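Local coordinates for mandelate racemase/muconate lactonizing protein (Thermobispora bispora, PDB 3VC5) that probably catalyses the magnesium-dependent dehydration of D-glucarate to 5-dehydro-4-deoxy-D-glucarate, as a glucarate dehydratase of the enolase superfamily, at residues A[34-39]-A[372-377]; A[55-60]-A[65-70]; A[69-74]-A[127-132]; A[162-167]-A[348-353]; A[310-313]-A[317-320]. One frame throughout, in Å; residues are numbered along the deposited sequence.

Contact 1. Residues A[34-39]-A[372-377]; sequences AFRDPP and DGQDVV
A pair of side-chain-to-backbone hydrogen bonds joins Q374 to R36, tying a loop of the barrel domain to the end of an edge strand of the N-terminal capping domain. OE1 accepts the amide of R36, with R36 N to Q374 OE1 at 2.9 Å, in the carbonyl plane and on a lone pair. NE2 donates in return to the carbonyl of the same residue, Q374 NE2 to R36 O also being 2.9 Å. Both backbone groups of R36 are thus read by one side chain, which fixes the flip of the amide.

The arginine then folds back over its partner. A bend at chi3 (-50°) lays the guanidinium over the amide, the two planes stacked 23° apart, with Q374 OE1 3.4 Å from R36 CZ, above the centre of the group. Underneath, F35 CB meets Q374 OE1 at 3.4 Å. Replacing Q374 by an alanine would probably leave the R36 amide N without this acceptor and the guanidinium without the flat group it lies on. Beyond NE2 the loop itself helps, since Q371 O takes a second bond from it. The F35 side chain rests on A51 and R53 of strand 50-60, while M409 of helix 403-415 touches both F35 and Q374.

Contact 2. Residues A[55-60]-A[65-70]; sequences IVEVVT and TGLGET
E57 OE2 lies 3.5 Å from T65 CB and is gripped by two partners: R403 forms a salt bridge to it, and a water donates to it at 2.9 Å between E57 OE2 and water 1. The same water sits 2.7 Å from T65 OG1, so the hairpin partners are bridged above the sheet where the threonine is partly exposed. E57 reaches this spot as an extended chain whose CG is opposite the backbone N (chi1 -175°), and its other oxygen, OE1, pairs with R29.

Around this polar patch the antiparallel ladder is regular. V56 and G68 form a hydrogen-bonded pair, as do V58 and G66, the bond from V58 N to G66 O being 2.8 Å long. E57 and L67 form a non-hydrogen-bonded pair, lying side by side with E57 CG 3.9 Å from L67 CD2. I55 and E69 do the same through I55 CD1 and E69 CG, while the E69 carboxylate is held by R53 and by the backbone N of L343.

Strand 25-36 completes the three-stranded sheet beyond strand 50-60. V56 and V58 face helix 123-146, resting on A133, A137 and I141, whereas I55, L67 and E69 meet I345 of helix 344-355.

Contact 3. Residues A[69-74]-A[127-132]; sequences ETYGDL and VDRVFA
R129 and Y71 carry this contact, in which a helix of the capping domain packs against the end of its three-stranded antiparallel sheet, the alpha+beta lid arrangement of the enolase superfamily. The arginine leaves helix 123-146 and turns at chi3 (34°), which brings one face of its guanidinium up to the CD2-CE2 side of the Y71 ring, which it meets obliquely. The two planes are 16° apart, yet the groups are displaced: Y71 CD2 stands over the rim of the guanidinium rather than its centre, and the nearest pair is Y71 CE2 with R129 NH2 at 3.5 Å. The long axes of the side chains cross at about a right angle. H76 meets the Y71 ring edge-to-face, and H313 and Y314 also touch Y71. The Y71 side chain lies about 6 Å from that of H338, a predicted proton acceptor.

T70 contributes through water. Its OG1 donates to water 2 at 2.6 Å, and that water in turn donates a hydrogen bond to R129 O, 2.7 Å away; H76 NE2 is a further partner of T70 OG1.

No direct hydrogen bond spans the segments, so water finishes the polar side. Water 3, in the plane of the guanidinium at its edge, accepts from R129 NH2 and donates to Y71 OH. D73 and R129 have opposite charges but are not in contact: water 4 lies between them, 2.7 Å from D73 OD2 and 2.9 Å from R129 NH1.

Contact 4. Residues A[162-167]-A[348-353]; sequences VPYSAY and AAMTHL
V162, at the start of the segment, pushes one methyl against the helix backbone: V162 CG2 is 3.4 Å from T351 O and 3.9 Å from T351 CG2, the two side chains crossing at a slant. Two residues on, Y164 reaches across to the same turn. Its hydroxyl donates to the threonine, Y164 OH to T351 OG1 being 2.8 Å, and OG1 lies close to the plane of the ring, at its edge. With chi1 at -61° T351 keeps OG1 beside its own backbone N, where it also bonds L347 O one turn back; the T351 hydroxyl thus accepts from Y164 and also bonds the helix backbone.

M350 comes to another part of the ring edge. A bend at chi3 (77°) brings its methyl CE to 4.2 Å from Y164 CE1, while M350 CB is 3.6 Å from Y164 OH. A phenylalanine in place of Y164 would probably keep the M350 methyl contact but deprive T351 OG1 of the hydroxyl that donates to it.

Further along, Y167 OH bonds K209 and K211, the latter a predicted proton acceptor. The whole is the closure of a (beta/alpha)7beta barrel, its first strand, 161-169, packed on helix 344-355, the one that follows the last parallel strand.

Contact 5. Residues A[310-313]-A[317-320]; sequences IDHH and GLVR
H312 projects toward the start of the next helix, and its CB already touches it, 3.6 Å from G317 O. Chi1 of 77° places CG between the backbone N and the carbonyl carbon, which stands the ring up alongside L318. CG is where the leucine methyl comes closest, with L318 CD2 at 3.5 Å from H312 CG. Farther round the ring, ND1 and CD2 of H312 are both within reach of that one methyl. This is a CH-pi contact: L318 CD2 is 3.8 Å from the ring centroid and 21° off its normal. CE1 lies against A349 and M350 of helix 344-355, and NE2 at the tip sits over one face of the H313 ring, so the imidazole is held between leucine and histidine.

The segment is the turn at the end of barrel strand 307-310, in a (beta/alpha)7beta barrel whose active site lies at the C-terminal ends of the strands. There D311 OD2 bonds H338 ND1, consistent with the His-Asp dyad of mandelate racemase relatives. OD1 of D311 takes two bonds from H313, from backbone N at 2.7 Å, which caps the short helix 312-315, and from ND1 at 2.8 Å on its syn side.

The chain is then passed on by G317, whose N donates to H312 O at 2.9 Å, in the carbonyl plane and on a lone pair. At G317's backbone angles a CB would collide with the carbonyl O of the residue before. The E135 carboxylate, from helix 123-146, accepts from L318 N and V319 N at the start of helix 318-330.

Contact 1 closes a loop of more than 300 residues, inside which the other four are nested. Contacts 2 and 3 come first and belong to the capping domain; they share E69 and T70 of strand 65-71, their centres 12 Å apart. Contacts 4 and 5 lie in the barrel, contact 5 nested within the loop of contact 4, and meet where A349 and M350 touch the H312 ring. Contact 1 joins the two domains directly; they also meet where contact 3 touches contact 5, through the D128 to R320 salt bridge and Y71 on H313, and where V376 packs on I55. The junction of contacts 3 and 5 lies near the predicted active-site residue H338.

Contact 1. Residues A[34-39]-A[372-377]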
# COMPACT_ATOMS: atom_id res chain seq x y z
N ALA A 34 -30.40 -9.80 10.62
CA ALA A 34 -31.22 -8.72 10.03
C ALA A 34 -31.56 -7.76 11.13
O ALA A 34 -31.75 -8.17 12.30
CB ALA A 34 -32.51 -9.27 9.39
N PHE A 35 -31.66 -6.47 10.78
CA PHE A 35 -32.01 -5.46 11.79
C PHE A 35 -32.86 -4.37 11.12
O PHE A 35 -32.91 -4.29 9.89
CB PHE A 35 -30.76 -4.90 12.47
CG PHE A 35 -29.67 -4.52 11.49
CD1 PHE A 35 -29.68 -3.24 10.91
CD2 PHE A 35 -28.63 -5.41 11.20
CE1 PHE A 35 -28.66 -2.87 9.96
CE2 PHE A 35 -27.63 -5.07 10.30
CZ PHE A 35 -27.64 -3.79 9.69
N ARG A 36 -33.56 -3.57 11.93
CA ARG A 36 -34.54 -2.61 11.41
C ARG A 36 -33.85 -1.43 10.77
O ARG A 36 -32.80 -0.96 11.26
CB ARG A 36 -35.43 -2.11 12.57
CG ARG A 36 -36.29 -3.23 13.15
CD ARG A 36 -37.13 -2.75 14.34
NE ARG A 36 -36.32 -2.05 15.34
CZ ARG A 36 -35.64 -2.63 16.33
NH1 ARG A 36 -35.68 -3.96 16.49
NH2 ARG A 36 -34.93 -1.89 17.18
N ASP A 37 -34.44 -0.94 9.67
CA ASP A 37 -33.90 0.20 8.96
C ASP A 37 -35.09 1.08 8.57
O ASP A 37 -36.10 0.55 8.12
CB ASP A 37 -33.24 -0.29 7.66
CG ASP A 37 -32.23 0.70 7.08
OD1 ASP A 37 -31.74 1.57 7.81
OD2 ASP A 37 -31.90 0.57 5.88
N PRO A 38 -34.97 2.41 8.71
CA PRO A 38 -36.08 3.29 8.27
C PRO A 38 -36.21 3.36 6.75
O PRO A 38 -35.34 2.84 6.03
CB PRO A 38 -35.68 4.67 8.84
CG PRO A 38 -34.63 4.41 9.88
CD PRO A 38 -33.89 3.18 9.38
N PRO A 39 -37.29 4.00 6.24
CA PRO A 39 -37.56 4.08 4.79
C PRO A 39 -36.75 5.23 4.15
O PRO A 39 -37.29 6.25 3.71
CB PRO A 39 -39.08 4.33 4.72
CG PRO A 39 -39.37 5.06 6.01
CD PRO A 39 -38.46 4.40 7.04
N ASP A 372 -30.32 3.18 15.12
CA ASP A 372 -30.90 3.50 16.43
C ASP A 372 -30.50 2.57 17.58
O ASP A 372 -31.32 2.14 18.35
CB ASP A 372 -32.40 3.61 16.31
CG ASP A 372 -33.01 4.59 17.30
OD1 ASP A 372 -32.34 5.45 17.83
OD2 ASP A 372 -34.17 4.41 17.56
N GLY A 373 -29.22 2.32 17.68
CA GLY A 373 -28.64 1.61 18.81
C GLY A 373 -28.59 0.11 18.65
O GLY A 373 -27.99 -0.58 19.49
N GLN A 374 -29.17 -0.43 17.57
CA GLN A 374 -29.09 -1.89 17.35
C GLN A 374 -27.63 -2.31 17.15
O GLN A 374 -26.90 -1.68 16.39
CB GLN A 374 -29.89 -2.32 16.11
CG GLN A 374 -31.40 -2.05 16.21
CD GLN A 374 -32.11 -2.23 14.89
OE1 GLN A 374 -32.77 -3.25 14.65
NE2 GLN A 374 -31.99 -1.24 14.02
N ASP A 375 -27.20 -3.40 17.79
CA ASP A 375 -25.83 -3.83 17.60
C ASP A 375 -25.63 -5.24 18.11
O ASP A 375 -26.49 -5.76 18.84
CB ASP A 375 -24.85 -2.88 18.29
CG ASP A 375 -23.53 -2.73 17.52
OD1 ASP A 375 -23.15 -3.65 16.74
OD2 ASP A 375 -22.88 -1.67 17.68
N VAL A 376 -24.54 -5.87 17.67
CA VAL A 376 -24.15 -7.19 18.17
C VAL A 376 -22.90 -7.15 19.06
O VAL A 376 -22.42 -8.21 19.49
CB VAL A 376 -23.95 -8.22 17.02
CG1 VAL A 376 -25.28 -8.48 16.29
CG2 VAL A 376 -22.84 -7.74 16.08
N VAL A 377 -22.35 -5.95 19.32
CA VAL A 377 -21.22 -5.86 20.26
C VAL A 377 -21.70 -5.14 21.52
O VAL A 377 -22.71 -4.42 21.48
CB VAL A 377 -19.98 -5.15 19.67
CG1 VAL A 377 -19.55 -5.85 18.35
CG2 VAL A 377 -20.30 -3.68 19.38

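Contact 2. Residues A[55-60]-A[65-70]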
# COMPACT_ATOMS: atom_id res chain seq x y z
N ILE A 55 -22.30 -11.79 10.03
CA ILE A 55 -21.27 -11.71 11.04
C ILE A 55 -20.36 -12.92 10.96
O ILE A 55 -20.81 -14.06 10.88
CB ILE A 55 -21.91 -11.62 12.45
CG1 ILE A 55 -22.93 -10.47 12.45
CG2 ILE A 55 -20.84 -11.49 13.52
CD1 ILE A 55 -22.42 -9.12 12.09
N VAL A 56 -19.06 -12.66 11.00
CA VAL A 56 -18.08 -13.75 10.98
C VAL A 56 -17.26 -13.76 12.26
O VAL A 56 -16.80 -12.71 12.72
CB VAL A 56 -17.11 -13.57 9.76
CG1 VAL A 56 -15.92 -14.52 9.84
CG2 VAL A 56 -17.89 -13.75 8.46
N GLU A 57 -17.06 -14.95 12.84
CA GLU A 57 -16.20 -15.06 14.00
C GLU A 57 -15.17 -16.14 13.76
O GLU A 57 -15.53 -17.31 13.56
CB GLU A 57 -17.02 -15.36 15.27
CG GLU A 57 -16.13 -15.37 16.53
CD GLU A 57 -16.90 -15.60 17.82
OE1 GLU A 57 -17.93 -16.34 17.81
OE2 GLU A 57 -16.47 -15.05 18.87
N VAL A 58 -13.89 -15.74 13.75
CA VAL A 58 -12.79 -16.67 13.51
C VAL A 58 -12.26 -17.08 14.87
O VAL A 58 -12.07 -16.23 15.73
CB VAL A 58 -11.65 -15.99 12.66
CG1 VAL A 58 -10.41 -16.91 12.59
CG2 VAL A 58 -12.17 -15.67 11.24
N VAL A 59 -12.03 -18.38 15.05
CA VAL A 59 -11.54 -18.90 16.32
C VAL A 59 -10.26 -19.69 16.06
O VAL A 59 -10.25 -20.60 15.22
CB VAL A 59 -12.55 -19.84 16.99
CG1 VAL A 59 -12.12 -20.16 18.42
CG2 VAL A 59 -13.98 -19.21 16.98
N THR A 60 -9.19 -19.34 16.76
CA THR A 60 -7.93 -20.07 16.65
C THR A 60 -7.91 -21.34 17.48
O THR A 60 -8.78 -21.57 18.36
CB THR A 60 -6.72 -19.20 17.07
OG1 THR A 60 -6.74 -19.00 18.49
CG2 THR A 60 -6.77 -17.82 16.36
N THR A 65 -10.53 -15.23 19.56
CA THR A 65 -11.56 -14.95 18.55
C THR A 65 -11.35 -13.61 17.89
O THR A 65 -10.79 -12.67 18.48
CB THR A 65 -12.95 -14.95 19.17
OG1 THR A 65 -13.01 -13.91 20.16
CG2 THR A 65 -13.22 -16.32 19.81
N GLY A 66 -11.77 -13.55 16.64
CA GLY A 66 -11.76 -12.29 15.89
C GLY A 66 -13.10 -12.14 15.18
O GLY A 66 -13.73 -13.14 14.78
N LEU A 67 -13.53 -10.88 15.01
CA LEU A 67 -14.82 -10.57 14.39
C LEU A 67 -14.67 -9.87 13.03
O LEU A 67 -13.79 -9.00 12.85
CB LEU A 67 -15.65 -9.66 15.29
CG LEU A 67 -16.02 -10.31 16.63
CD1 LEU A 67 -16.67 -9.23 17.52
CD2 LEU A 67 -16.96 -11.52 16.44
N GLY A 68 -15.55 -10.22 12.11
CA GLY A 68 -15.67 -9.49 10.84
C GLY A 68 -17.14 -9.31 10.53
O GLY A 68 -18.00 -9.97 11.12
N GLU A 69 -17.44 -8.40 9.62
CA GLU A 69 -18.83 -8.06 9.29
C GLU A 69 -18.89 -7.71 7.81
O GLU A 69 -18.06 -6.96 7.31
CB GLU A 69 -19.33 -6.91 10.16
CG GLU A 69 -20.74 -6.43 9.78
CD GLU A 69 -21.20 -5.21 10.56
OE1 GLU A 69 -20.68 -4.91 11.66
OE2 GLU A 69 -22.13 -4.54 10.04
N THR A 70 -19.88 -8.27 7.11
CA THR A 70 -19.98 -8.06 5.67
C THR A 70 -21.46 -8.07 5.27
O THR A 70 -22.35 -8.09 6.14
CB THR A 70 -19.14 -9.09 4.92
OG1 THR A 70 -19.14 -8.79 3.51
CG2 THR A 70 -19.65 -10.52 5.15
O HOH W 1 -15.21 -12.53 19.50

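Contact 3. Residues A[69-74]-A[127-132]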
# COMPACT_ATOMS: atom_id res chain seq x y z
N GLU A 69 -17.44 -8.40 9.62
CA GLU A 69 -18.83 -8.06 9.29
C GLU A 69 -18.89 -7.71 7.81
O GLU A 69 -18.06 -6.96 7.31
CB GLU A 69 -19.33 -6.91 10.16
CG GLU A 69 -20.74 -6.43 9.78
CD GLU A 69 -21.20 -5.21 10.56
OE1 GLU A 69 -20.68 -4.91 11.66
OE2 GLU A 69 -22.13 -4.54 10.04
N THR A 70 -19.88 -8.27 7.11
CA THR A 70 -19.98 -8.06 5.67
C THR A 70 -21.46 -8.07 5.27
O THR A 70 -22.35 -8.09 6.14
CB THR A 70 -19.14 -9.09 4.92
OG1 THR A 70 -19.14 -8.79 3.51
CG2 THR A 70 -19.65 -10.52 5.15
N TYR A 71 -21.74 -8.05 3.97
CA TYR A 71 -23.11 -7.97 3.44
C TYR A 71 -23.87 -9.25 3.76
O TYR A 71 -23.25 -10.31 3.96
CB TYR A 71 -23.04 -7.84 1.91
CG TYR A 71 -22.16 -6.71 1.53
CD1 TYR A 71 -22.52 -5.38 1.76
CD2 TYR A 71 -20.92 -6.95 0.92
CE1 TYR A 71 -21.67 -4.32 1.44
CE2 TYR A 71 -20.08 -5.89 0.56
CZ TYR A 71 -20.47 -4.59 0.81
OH TYR A 71 -19.63 -3.58 0.45
N GLY A 72 -25.21 -9.13 3.81
CA GLY A 72 -26.08 -10.29 4.09
C GLY A 72 -26.82 -10.87 2.89
O GLY A 72 -27.54 -11.87 3.05
N ASP A 73 -26.63 -10.28 1.70
CA ASP A 73 -27.30 -10.77 0.48
C ASP A 73 -27.00 -12.27 0.31
O ASP A 73 -25.86 -12.70 0.50
CB ASP A 73 -26.83 -10.03 -0.77
CG ASP A 73 -27.32 -8.58 -0.84
OD1 ASP A 73 -28.22 -8.17 -0.08
OD2 ASP A 73 -26.81 -7.83 -1.69
N LEU A 74 -27.99 -13.02 -0.16
CA LEU A 74 -27.93 -14.47 -0.15
C LEU A 74 -26.72 -15.00 -0.94
O LEU A 74 -25.99 -15.88 -0.45
CB LEU A 74 -29.24 -15.05 -0.74
CG LEU A 74 -29.38 -16.57 -0.69
CD1 LEU A 74 -29.33 -17.08 0.75
CD2 LEU A 74 -30.68 -16.98 -1.42
N VAL A 127 -14.13 -11.31 -4.95
CA VAL A 127 -13.11 -11.93 -4.06
C VAL A 127 -12.81 -10.99 -2.88
O VAL A 127 -12.77 -11.42 -1.73
CB VAL A 127 -11.82 -12.22 -4.82
CG1 VAL A 127 -10.69 -12.68 -3.85
CG2 VAL A 127 -12.09 -13.27 -5.89
N ASP A 128 -12.67 -9.69 -3.16
CA ASP A 128 -12.32 -8.75 -2.12
C ASP A 128 -13.47 -8.65 -1.11
O ASP A 128 -13.24 -8.51 0.10
CB ASP A 128 -12.09 -7.36 -2.71
CG ASP A 128 -10.71 -7.21 -3.36
OD1 ASP A 128 -9.85 -8.12 -3.16
OD2 ASP A 128 -10.43 -6.16 -3.97
N ARG A 129 -14.71 -8.65 -1.62
CA ARG A 129 -15.88 -8.62 -0.73
C ARG A 129 -15.92 -9.84 0.21
O ARG A 129 -16.20 -9.72 1.43
CB ARG A 129 -17.21 -8.50 -1.51
CG ARG A 129 -17.42 -7.13 -2.14
CD ARG A 129 -18.48 -7.15 -3.25
NE ARG A 129 -19.54 -8.11 -2.98
CZ ARG A 129 -20.81 -7.81 -2.73
NH1 ARG A 129 -21.68 -8.79 -2.52
NH2 ARG A 129 -21.21 -6.53 -2.73
N VAL A 130 -15.61 -11.01 -0.33
CA VAL A 130 -15.65 -12.22 0.48
C VAL A 130 -14.46 -12.25 1.46
O VAL A 130 -14.62 -12.51 2.66
CB VAL A 130 -15.71 -13.48 -0.38
CG1 VAL A 130 -15.63 -14.74 0.50
CG2 VAL A 130 -17.02 -13.45 -1.20
N PHE A 131 -13.30 -11.87 0.97
CA PHE A 131 -12.11 -11.85 1.79
C PHE A 131 -12.20 -10.90 2.99
O PHE A 131 -11.71 -11.20 4.06
CB PHE A 131 -10.94 -11.46 0.92
CG PHE A 131 -9.63 -11.27 1.66
CD1 PHE A 131 -8.91 -12.38 2.18
CD2 PHE A 131 -9.07 -9.99 1.78
CE1 PHE A 131 -7.69 -12.20 2.82
CE2 PHE A 131 -7.83 -9.81 2.42
CZ PHE A 131 -7.14 -10.92 2.93
N ALA A 132 -12.77 -9.70 2.78
CA ALA A 132 -12.69 -8.68 3.79
C ALA A 132 -13.25 -9.12 5.13
O ALA A 132 -12.71 -8.71 6.15
CB ALA A 132 -13.37 -7.40 3.33
O HOH W 2 -16.97 -7.48 2.80
O HOH W 3 -20.05 -3.92 -2.70
O HOH W 4 -24.57 -8.68 -3.02

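Contact 4. Residues A[162-167]-A[348-353]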
# COMPACT_ATOMS: atom_id res chain seq x y z
N VAL A 162 -11.94 9.68 14.95
CA VAL A 162 -12.22 9.74 13.51
C VAL A 162 -13.52 10.47 13.30
O VAL A 162 -14.58 10.00 13.75
CB VAL A 162 -12.36 8.32 12.96
CG1 VAL A 162 -12.87 8.33 11.52
CG2 VAL A 162 -11.01 7.57 13.09
N PRO A 163 -13.46 11.64 12.66
CA PRO A 163 -14.71 12.35 12.39
C PRO A 163 -15.59 11.63 11.37
O PRO A 163 -15.09 11.10 10.38
CB PRO A 163 -14.24 13.70 11.80
CG PRO A 163 -12.81 13.84 12.27
CD PRO A 163 -12.27 12.42 12.27
N TYR A 164 -16.90 11.68 11.63
CA TYR A 164 -17.94 11.14 10.78
C TYR A 164 -18.90 12.27 10.39
O TYR A 164 -19.08 13.23 11.13
CB TYR A 164 -18.71 9.96 11.44
CG TYR A 164 -17.91 8.67 11.49
CD1 TYR A 164 -18.01 7.72 10.46
CD2 TYR A 164 -17.02 8.44 12.53
CE1 TYR A 164 -17.26 6.55 10.48
CE2 TYR A 164 -16.28 7.27 12.58
CZ TYR A 164 -16.38 6.34 11.52
OH TYR A 164 -15.65 5.19 11.58
N SER A 165 -19.55 12.10 9.24
CA SER A 165 -20.59 13.02 8.76
C SER A 165 -21.98 12.59 9.24
O SER A 165 -22.22 11.41 9.58
CB SER A 165 -20.58 13.07 7.23
OG SER A 165 -20.86 11.78 6.70
N ALA A 166 -22.89 13.56 9.25
CA ALA A 166 -24.30 13.30 9.42
C ALA A 166 -24.85 12.87 8.06
O ALA A 166 -24.84 13.67 7.11
CB ALA A 166 -25.01 14.60 9.87
N TYR A 167 -25.34 11.63 7.98
CA TYR A 167 -25.80 11.05 6.71
C TYR A 167 -27.31 11.28 6.62
O TYR A 167 -28.10 10.53 7.17
CB TYR A 167 -25.49 9.55 6.64
CG TYR A 167 -25.27 9.04 5.22
CD1 TYR A 167 -25.92 9.61 4.12
CD2 TYR A 167 -24.43 7.94 5.00
CE1 TYR A 167 -25.69 9.13 2.83
CE2 TYR A 167 -24.20 7.45 3.69
CZ TYR A 167 -24.84 8.04 2.62
OH TYR A 167 -24.61 7.60 1.30
N ALA A 348 -16.04 -0.42 14.17
CA ALA A 348 -14.71 -0.51 14.80
C ALA A 348 -13.66 -0.60 13.67
O ALA A 348 -12.64 0.10 13.71
CB ALA A 348 -14.60 -1.73 15.68
N ALA A 349 -13.93 -1.44 12.67
CA ALA A 349 -12.97 -1.62 11.57
C ALA A 349 -12.76 -0.32 10.79
O ALA A 349 -11.62 0.06 10.49
CB ALA A 349 -13.40 -2.74 10.67
N MET A 350 -13.86 0.37 10.47
CA MET A 350 -13.80 1.67 9.81
C MET A 350 -12.95 2.64 10.57
O MET A 350 -12.16 3.41 9.99
CB MET A 350 -15.22 2.24 9.59
CG MET A 350 -16.07 1.39 8.63
SD MET A 350 -17.86 1.64 8.88
CE MET A 350 -18.11 3.21 8.09
N THR A 351 -13.13 2.63 11.88
CA THR A 351 -12.47 3.60 12.74
C THR A 351 -10.97 3.33 12.88
O THR A 351 -10.17 4.26 12.79
CB THR A 351 -13.18 3.64 14.11
OG1 THR A 351 -14.55 4.04 13.90
CG2 THR A 351 -12.49 4.60 15.09
N HIS A 352 -10.57 2.08 13.07
CA HIS A 352 -9.15 1.77 13.11
C HIS A 352 -8.48 2.09 11.78
O HIS A 352 -7.37 2.63 11.76
CB HIS A 352 -8.89 0.27 13.47
CG HIS A 352 -9.12 -0.03 14.91
ND1 HIS A 352 -8.11 0.09 15.85
CD2 HIS A 352 -10.21 -0.49 15.58
CE1 HIS A 352 -8.60 -0.25 17.04
NE2 HIS A 352 -9.86 -0.61 16.90
N LEU A 353 -9.16 1.75 10.68
CA LEU A 353 -8.57 2.03 9.36
C LEU A 353 -8.38 3.54 9.19
O LEU A 353 -7.28 4.03 8.84
CB LEU A 353 -9.48 1.48 8.25
CG LEU A 353 -9.12 1.90 6.80
CD1 LEU A 353 -7.72 1.40 6.39
CD2 LEU A 353 -10.20 1.37 5.85

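Contact 5. Residues A[310-313]-A[317-320]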
# COMPACT_ATOMS: atom_id res chain seq x y z
N ILE A 310 -13.23 5.36 -0.09
CA ILE A 310 -12.75 3.99 0.09
C ILE A 310 -13.80 3.24 0.93
O ILE A 310 -14.65 3.84 1.61
CB ILE A 310 -11.38 4.03 0.82
CG1 ILE A 310 -10.60 2.73 0.65
CG2 ILE A 310 -11.56 4.31 2.32
CD1 ILE A 310 -10.19 2.50 -0.81
N ASP A 311 -13.74 1.91 0.90
CA ASP A 311 -14.68 1.11 1.67
C ASP A 311 -14.08 -0.28 1.79
O ASP A 311 -13.97 -0.99 0.77
CB ASP A 311 -16.08 1.08 1.02
CG ASP A 311 -17.09 0.28 1.83
OD1 ASP A 311 -16.65 -0.66 2.56
OD2 ASP A 311 -18.31 0.51 1.66
N HIS A 312 -13.61 -0.62 2.98
CA HIS A 312 -12.89 -1.90 3.14
C HIS A 312 -13.77 -3.09 2.83
O HIS A 312 -13.24 -4.20 2.59
CB HIS A 312 -12.27 -2.03 4.53
CG HIS A 312 -13.25 -2.38 5.62
ND1 HIS A 312 -13.86 -1.42 6.40
CD2 HIS A 312 -13.71 -3.58 6.07
CE1 HIS A 312 -14.65 -2.01 7.28
NE2 HIS A 312 -14.54 -3.33 7.14
N HIS A 313 -15.10 -2.90 2.86
CA HIS A 313 -16.00 -4.04 2.64
C HIS A 313 -15.99 -4.51 1.19
O HIS A 313 -16.39 -5.63 0.91
CB HIS A 313 -17.45 -3.71 3.04
CG HIS A 313 -17.60 -3.29 4.47
ND1 HIS A 313 -17.52 -1.98 4.86
CD2 HIS A 313 -17.88 -4.01 5.59
CE1 HIS A 313 -17.72 -1.90 6.18
NE2 HIS A 313 -17.91 -3.12 6.64
N GLY A 317 -10.60 -5.37 2.57
CA GLY A 317 -10.05 -5.38 3.92
C GLY A 317 -9.25 -4.14 4.28
O GLY A 317 -9.04 -3.24 3.43
N LEU A 318 -8.77 -4.09 5.52
CA LEU A 318 -8.09 -2.90 5.98
C LEU A 318 -6.72 -2.65 5.32
O LEU A 318 -6.39 -1.52 4.94
CB LEU A 318 -7.96 -2.89 7.51
CG LEU A 318 -9.25 -3.26 8.26
CD1 LEU A 318 -9.03 -2.99 9.73
CD2 LEU A 318 -10.47 -2.46 7.75
N VAL A 319 -5.89 -3.68 5.25
CA VAL A 319 -4.58 -3.50 4.65
C VAL A 319 -4.66 -3.10 3.18
O VAL A 319 -4.00 -2.11 2.78
CB VAL A 319 -3.70 -4.76 4.84
CG1 VAL A 319 -2.36 -4.57 4.15
CG2 VAL A 319 -3.50 -5.00 6.32
N ARG A 320 -5.48 -3.80 2.39
CA ARG A 320 -5.62 -3.43 0.97
C ARG A 320 -6.15 -1.99 0.84
O ARG A 320 -5.69 -1.22 -0.01
CB ARG A 320 -6.51 -4.40 0.20
CG ARG A 320 -5.84 -5.74 -0.15
CD ARG A 320 -6.72 -6.71 -0.92
NE ARG A 320 -7.38 -6.21 -2.13
CZ ARG A 320 -6.97 -6.46 -3.38
NH1 ARG A 320 -5.87 -7.18 -3.56
NH2 ARG A 320 -7.66 -5.99 -4.43